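Agarase (Pseudoalteromonas fuliginea, PDB 6XJ9) probably hydrolyses the beta-1,4 linkages of agarose or its oligosaccharides, as a glycoside hydrolase of family 50 from a marine bacterium. Local coordinates at residues A[249-252]-A[253-257]; A[412-415]-A[416-419]. All coordinates share one frame; numbering follows the deposited sequence.

Contact 1 (A[249-252]-A[253-257])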
ATOM      1  N   LYS A 249     -19.083  -9.014   9.465  1.00 32.32           N
ATOM      2  CA  LYS A 249     -18.684  -9.605  10.734  1.00 33.86           C
ATOM      3  C   LYS A 249     -17.317  -9.076  11.160  1.00 31.73           C
ATOM      4  O   LYS A 249     -17.149  -8.631  12.294  1.00 32.07           O
ATOM      5  CB  LYS A 249     -18.627 -11.134  10.627  1.00 36.40           C
ATOM      6  CG  LYS A 249     -19.959 -11.810  10.329  1.00 42.57           C
ATOM      7  CD  LYS A 249     -21.091 -11.297  11.204  1.00 46.19           C
ATOM      8  CE  LYS A 249     -22.429 -11.228  10.495  1.00 47.75           C
ATOM      9  NZ  LYS A 249     -23.467 -10.625  11.367  1.00 46.62           N
ATOM     10  N   GLN A 250     -16.356  -9.148  10.235  1.00 29.12           N
ATOM     11  CA  GLN A 250     -14.971  -8.781  10.466  1.00 31.12           C
ATOM     12  C   GLN A 250     -14.842  -7.287  10.775  1.00 30.98           C
ATOM     13  O   GLN A 250     -14.122  -6.898  11.697  1.00 29.28           O
ATOM     14  CB  GLN A 250     -14.123  -9.210   9.263  1.00 34.69           C
ATOM     15  CG  GLN A 250     -12.654  -8.824   9.356  1.00 37.60           C
ATOM     16  CD  GLN A 250     -12.024  -9.208  10.675  1.00 42.95           C
ATOM     17  OE1 GLN A 250     -12.656  -9.825  11.533  1.00 45.64           O
ATOM     18  NE2 GLN A 250     -10.766  -8.831  10.852  1.00 43.15           N
ATOM     19  N   GLU A 251     -15.533  -6.444  10.002  1.00 30.68           N
ATOM     20  CA  GLU A 251     -15.390  -5.008  10.194  1.00 29.94           C
ATOM     21  C   GLU A 251     -16.003  -4.586  11.530  1.00 31.33           C
ATOM     22  O   GLU A 251     -15.513  -3.648  12.156  1.00 30.19           O
ATOM     23  CB  GLU A 251     -16.019  -4.220   9.047  1.00 28.96           C
ATOM     24  CG  GLU A 251     -15.770  -2.723   9.153  1.00 26.49           C
ATOM     25  CD  GLU A 251     -16.277  -1.881   7.997  1.00 27.52           C
ATOM     26  OE1 GLU A 251     -17.101  -2.393   7.190  1.00 26.67           O
ATOM     27  OE2 GLU A 251     -15.835  -0.715   7.900  1.00 26.97           O
ATOM     28  N   ALA A 252     -17.068  -5.283  11.953  1.00 32.10           N
ATOM     29  CA  ALA A 252     -17.822  -4.927  13.149  1.00 34.89           C
ATOM     30  C   ALA A 252     -16.918  -4.940  14.380  1.00 35.22           C
ATOM     31  O   ALA A 252     -17.016  -4.053  15.229  1.00 38.73           O
ATOM     32  CB  ALA A 252     -19.011  -5.846  13.324  1.00 34.91           C
ATOM     33  N   THR A 253     -16.027  -5.934  14.452  1.00 34.63           N
ATOM     34  CA  THR A 253     -15.125  -6.082  15.583  1.00 35.39           C
ATOM     35  C   THR A 253     -14.083  -4.966  15.590  1.00 36.74           C
ATOM     36  O   THR A 253     -13.419  -4.750  16.600  1.00 39.16           O
ATOM     37  CB  THR A 253     -14.415  -7.444  15.587  1.00 35.36           C
ATOM     38  OG1 THR A 253     -13.404  -7.461  14.576  1.00 35.56           O
ATOM     39  CG2 THR A 253     -15.358  -8.615  15.415  1.00 36.07           C
ATOM     40  N   GLN A 254     -13.930  -4.270  14.459  1.00 34.99           N
ATOM     41  CA  GLN A 254     -12.867  -3.286  14.314  1.00 35.83           C
ATOM     42  C   GLN A 254     -13.425  -1.872  14.438  1.00 33.75           C
ATOM     43  O   GLN A 254     -12.660  -0.929  14.633  1.00 34.12           O
ATOM     44  CB  GLN A 254     -12.174  -3.453  12.962  1.00 38.34           C
ATOM     45  CG  GLN A 254     -11.471  -4.790  12.812  1.00 42.62           C
ATOM     46  CD  GLN A 254     -10.775  -4.894  11.478  1.00 47.13           C
ATOM     47  OE1 GLN A 254     -11.405  -5.084  10.439  1.00 51.07           O
ATOM     48  NE2 GLN A 254      -9.458  -4.777  11.503  1.00 47.53           N
ATOM     49  N   LEU A 255     -14.750  -1.731  14.307  1.00 29.92           N
ATOM     50  CA  LEU A 255     -15.375  -0.417  14.324  1.00 29.52           C
ATOM     51  C   LEU A 255     -15.435   0.102  15.755  1.00 30.38           C
ATOM     52  O   LEU A 255     -15.723  -0.650  16.682  1.00 30.62           O
ATOM     53  CB  LEU A 255     -16.773  -0.501  13.705  1.00 28.96           C
ATOM     54  CG  LEU A 255     -16.805  -0.603  12.181  1.00 29.27           C
ATOM     55  CD1 LEU A 255     -18.223  -0.824  11.682  1.00 28.63           C
ATOM     56  CD2 LEU A 255     -16.198   0.636  11.535  1.00 32.43           C
ATOM     57  N   LEU A 256     -15.112   1.386  15.914  1.00 29.23           N
ATOM     58  CA  LEU A 256     -15.305   2.100  17.158  1.00 30.07           C
ATOM     59  C   LEU A 256     -16.653   2.805  17.070  1.00 31.25           C
ATOM     60  O   LEU A 256     -17.117   3.128  15.979  1.00 32.35           O
ATOM     61  CB  LEU A 256     -14.159   3.103  17.340  1.00 31.92           C
ATOM     62  CG  LEU A 256     -12.757   2.495  17.427  1.00 34.68           C
ATOM     63  CD1 LEU A 256     -11.680   3.568  17.333  1.00 35.19           C
ATOM     64  CD2 LEU A 256     -12.588   1.679  18.706  1.00 33.19           C
ATOM     65  N   SER A 257     -17.280   3.029  18.226  1.00 28.44           N
ATOM     66  CA  SER A 257     -18.586   3.658  18.254  1.00 29.74           C
ATOM     67  C   SER A 257     -18.523   4.970  19.029  1.00 28.52           C
ATOM     68  O   SER A 257     -19.505   5.704  19.050  1.00 30.06           O
ATOM     69  CB  SER A 257     -19.626   2.719  18.821  1.00 31.89           C
ATOM     70  OG  SER A 257     -19.262   2.323  20.135  1.00 31.14           O
TER

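Contact 2 (A[412-415]-A[416-419])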
ATOM      1  N   ASP A 412     -33.229  -3.692   8.820  1.00 29.86           N
ATOM      2  CA  ASP A 412     -33.320  -2.347   8.279  1.00 28.65           C
ATOM      3  C   ASP A 412     -31.945  -1.978   7.719  1.00 27.65           C
ATOM      4  O   ASP A 412     -31.133  -1.378   8.419  1.00 24.96           O
ATOM      5  CB  ASP A 412     -33.801  -1.378   9.367  1.00 29.40           C
ATOM      6  CG  ASP A 412     -34.077   0.042   8.897  1.00 31.26           C
ATOM      7  OD1 ASP A 412     -33.586   0.422   7.805  1.00 30.88           O
ATOM      8  OD2 ASP A 412     -34.772   0.773   9.642  1.00 30.83           O
ATOM      9  N   TYR A 413     -31.700  -2.351   6.452  1.00 27.04           N
ATOM     10  CA  TYR A 413     -30.369  -2.276   5.867  1.00 27.31           C
ATOM     11  C   TYR A 413     -29.883  -0.828   5.795  1.00 27.45           C
ATOM     12  O   TYR A 413     -28.690  -0.588   5.954  1.00 27.18           O
ATOM     13  CB  TYR A 413     -30.290  -3.010   4.522  1.00 27.24           C
ATOM     14  CG  TYR A 413     -31.097  -2.394   3.403  1.00 28.38           C
ATOM     15  CD1 TYR A 413     -32.417  -2.764   3.178  1.00 28.23           C
ATOM     16  CD2 TYR A 413     -30.539  -1.442   2.564  1.00 28.70           C
ATOM     17  CE1 TYR A 413     -33.161  -2.199   2.155  1.00 28.19           C
ATOM     18  CE2 TYR A 413     -31.274  -0.860   1.541  1.00 28.45           C
ATOM     19  CZ  TYR A 413     -32.585  -1.239   1.338  1.00 28.81           C
ATOM     20  OH  TYR A 413     -33.299  -0.654   0.334  1.00 30.09           O
ATOM     21  N   MET A 414     -30.798   0.122   5.549  1.00 27.04           N
ATOM     22  CA  MET A 414     -30.424   1.526   5.452  1.00 28.91           C
ATOM     23  C   MET A 414     -29.988   2.043   6.820  1.00 28.73           C
ATOM     24  O   MET A 414     -28.984   2.741   6.926  1.00 27.81           O
ATOM     25  CB  MET A 414     -31.575   2.394   4.931  1.00 28.40           C
ATOM     26  CG  MET A 414     -31.842   2.203   3.452  1.00 30.73           C
ATOM     27  SD  MET A 414     -30.366   2.616   2.482  1.00 31.70           S
ATOM     28  CE  MET A 414     -30.244   4.367   2.851  1.00 30.91           C
ATOM     29  N   GLN A 415     -30.764   1.709   7.864  1.00 30.73           N
ATOM     30  CA  GLN A 415     -30.448   2.131   9.222  1.00 30.86           C
ATOM     31  C   GLN A 415     -29.096   1.557   9.638  1.00 29.27           C
ATOM     32  O   GLN A 415     -28.304   2.246  10.272  1.00 27.45           O
ATOM     33  CB  GLN A 415     -31.553   1.725  10.202  1.00 34.12           C
ATOM     34  CG  GLN A 415     -31.150   1.817  11.667  1.00 37.11           C
ATOM     35  CD  GLN A 415     -32.082   0.991  12.521  1.00 43.41           C
ATOM     36  OE1 GLN A 415     -31.750  -0.118  12.943  1.00 46.65           O
ATOM     37  NE2 GLN A 415     -33.277   1.515  12.751  1.00 41.89           N
ATOM     38  N   LYS A 416     -28.836   0.294   9.271  1.00 30.03           N
ATOM     39  CA  LYS A 416     -27.576  -0.335   9.639  1.00 29.04           C
ATOM     40  C   LYS A 416     -26.427   0.319   8.871  1.00 27.96           C
ATOM     41  O   LYS A 416     -25.332   0.482   9.407  1.00 26.81           O
ATOM     42  CB  LYS A 416     -27.638  -1.854   9.451  1.00 30.49           C
ATOM     43  CG  LYS A 416     -26.343  -2.607   9.729  1.00 31.59           C
ATOM     44  CD  LYS A 416     -25.926  -2.624  11.190  1.00 34.61           C
ATOM     45  CE  LYS A 416     -24.708  -3.494  11.447  1.00 33.03           C
ATOM     46  NZ  LYS A 416     -24.339  -3.526  12.883  1.00 33.17           N
ATOM     47  N   TRP A 417     -26.694   0.714   7.622  1.00 25.41           N
ATOM     48  CA  TRP A 417     -25.686   1.388   6.818  1.00 24.22           C
ATOM     49  C   TRP A 417     -25.326   2.733   7.439  1.00 22.71           C
ATOM     50  O   TRP A 417     -24.159   3.114   7.451  1.00 23.88           O
ATOM     51  CB  TRP A 417     -26.169   1.573   5.376  1.00 22.73           C
ATOM     52  CG  TRP A 417     -25.291   2.488   4.573  1.00 22.17           C
ATOM     53  CD1 TRP A 417     -24.053   2.208   4.072  1.00 21.35           C
ATOM     54  CD2 TRP A 417     -25.594   3.835   4.170  1.00 21.79           C
ATOM     55  NE1 TRP A 417     -23.572   3.281   3.371  1.00 22.97           N
ATOM     56  CE2 TRP A 417     -24.498   4.291   3.405  1.00 22.34           C
ATOM     57  CE3 TRP A 417     -26.690   4.688   4.348  1.00 22.28           C
ATOM     58  CZ2 TRP A 417     -24.463   5.572   2.856  1.00 23.17           C
ATOM     59  CZ3 TRP A 417     -26.656   5.953   3.805  1.00 22.26           C
ATOM     60  CH2 TRP A 417     -25.555   6.386   3.064  1.00 22.83           C
ATOM     61  N   ARG A 418     -26.347   3.456   7.913  1.00 23.20           N
ATOM     62  CA  ARG A 418     -26.126   4.726   8.581  1.00 24.90           C
ATOM     63  C   ARG A 418     -25.247   4.512   9.810  1.00 24.73           C
ATOM     64  O   ARG A 418     -24.320   5.279  10.049  1.00 23.38           O
ATOM     65  CB  ARG A 418     -27.453   5.400   8.953  1.00 26.95           C
ATOM     66  CG  ARG A 418     -28.187   6.001   7.765  1.00 28.85           C
ATOM     67  CD  ARG A 418     -29.288   6.978   8.144  1.00 32.22           C
ATOM     68  NE  ARG A 418     -30.303   6.287   8.915  1.00 35.26           N
ATOM     69  CZ  ARG A 418     -31.334   5.634   8.391  1.00 38.67           C
ATOM     70  NH1 ARG A 418     -31.508   5.602   7.078  1.00 39.56           N
ATOM     71  NH2 ARG A 418     -32.192   5.025   9.188  1.00 39.75           N
ATOM     72  N   GLU A 419     -25.529   3.442  10.566  1.00 24.56           N
ATOM     73  CA  GLU A 419     -24.854   3.216  11.830  1.00 24.18           C
ATOM     74  C   GLU A 419     -23.398   2.853  11.567  1.00 23.30           C
ATOM     75  O   GLU A 419     -22.503   3.268  12.299  1.00 23.07           O
ATOM     76  CB  GLU A 419     -25.554   2.107  12.625  1.00 24.79           C
ATOM     77  CG  GLU A 419     -26.905   2.530  13.188  1.00 27.24           C
ATOM     78  CD  GLU A 419     -27.707   1.380  13.784  1.00 29.08           C
ATOM     79  OE1 GLU A 419     -28.844   1.620  14.244  1.00 31.50           O
ATOM     80  OE2 GLU A 419     -27.200   0.245  13.776  1.00 29.06           O
TER
HETATM   81  O   HOH W   1     -34.136   3.617   7.556  1.00 40.07           O

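Contact 1 (A[249-252]-A[253-257])
The side-chain amides of Gln250 and Gln254, four residues apart, meet with their planes 34° from each other. NE2 of Gln250 stays 3.8 Å from OE1 of Gln254, a polar approach rather than a bond. The other flat group is the carboxylate of Glu251, whose OE2 lies 3.9 Å from CD2 of Leu255 and forms a salt bridge with Arg424. Here helix 242-252 gives way to the loop that leads toward strand 282-286. The hydroxyl of Thr253 turns back to donate from OG1 to the carbonyl O of Gln250 at 3.0 Å, tilted 25° from the carbonyl plane. A chi1 of 74° sets OG1 between backbone N and carbonyl carbon, facing that oxygen. The next carbonyl, Glu251 O, accepts N-H of Gln254 at 2.9 Å and a weak bond from N of Leu255. Leu255 then leans its CG against CG of Glu251 at 3.8 Å, and its side chain also touches Val420, Arg424 and Thr427 of helix 413-428. Gln250 and Thr253 pack on Ser757 and Glu760 of the second subunit. Chemically, the threonine hydroxyl and the following backbone N-H groups supply donors to carbonyls at the helix end, while the aliphatic part of Glu251 meets leucine and its charge is directed to Arg424.

Contact 2 (A[412-415]-A[416-419])
OD1 of Asp412 is gripped from two sources: N-H of Gln415 reaches it at 3.1 Å, and a water that donates to OD1 also accepts from NH2 of Arg418 at 2.9 Å. Asp412 is the N-cap of helix 413-428, and the capping N-H, nearly straight at 162°, approaches from above the carboxylate plane. The water sits at the edge of the Arg418 guanidinium, in its plane. One face of that group rests over the backbone: CA of Gln415 is 3.4 Å from NH2, and Met414 O lies off the same face, both displaced toward its rim. A bend at chi3 (-62°) folds the arginine back toward the start of the helix, bringing NH1 3.9 Å from CB of Met414. Gln415 and Glu419, one turn apart, run side by side with amide and carboxylate planes 15° apart, and OE1 of Glu419 lies 3.5 Å from CG of Gln415. Toward the buried Trp417, CE of Met414 meets CE3 of that ring obliquely at 3.9 Å; Trp417 also packs on Leu402 of helix 397-406, while Met414 touches Leu310. Regular i to i+4 bonds, such as Arg418 N to Met414 O at 2.9 Å, link the two segments. The carboxylate thus caps a backbone N-H and meets arginine only through water, an arrangement that would probably favour its negative charge at the positive end of the helix dipole.

Both contacts are local and lie toward the surface, on the same side of the chain's centre, with centres 15 Å apart and nearest atoms about 6 Å apart. Contact 1 is at the end of helix 242-252, contact 2 at the start of helix 413-428; helix 242-252 and the loop after it meet helix 413-428 beyond contact 2, through Glu251 and Leu255. Their chemistry follows the helix ends: carbonyl oxygens are the acceptors to be supplied in contact 1, whereas a side-chain carboxylate accepts a backbone N-H in contact 2. Only contact 2 includes a buried residue, Trp417; contact 1 instead borders the second subunit, which does not touch contact 2.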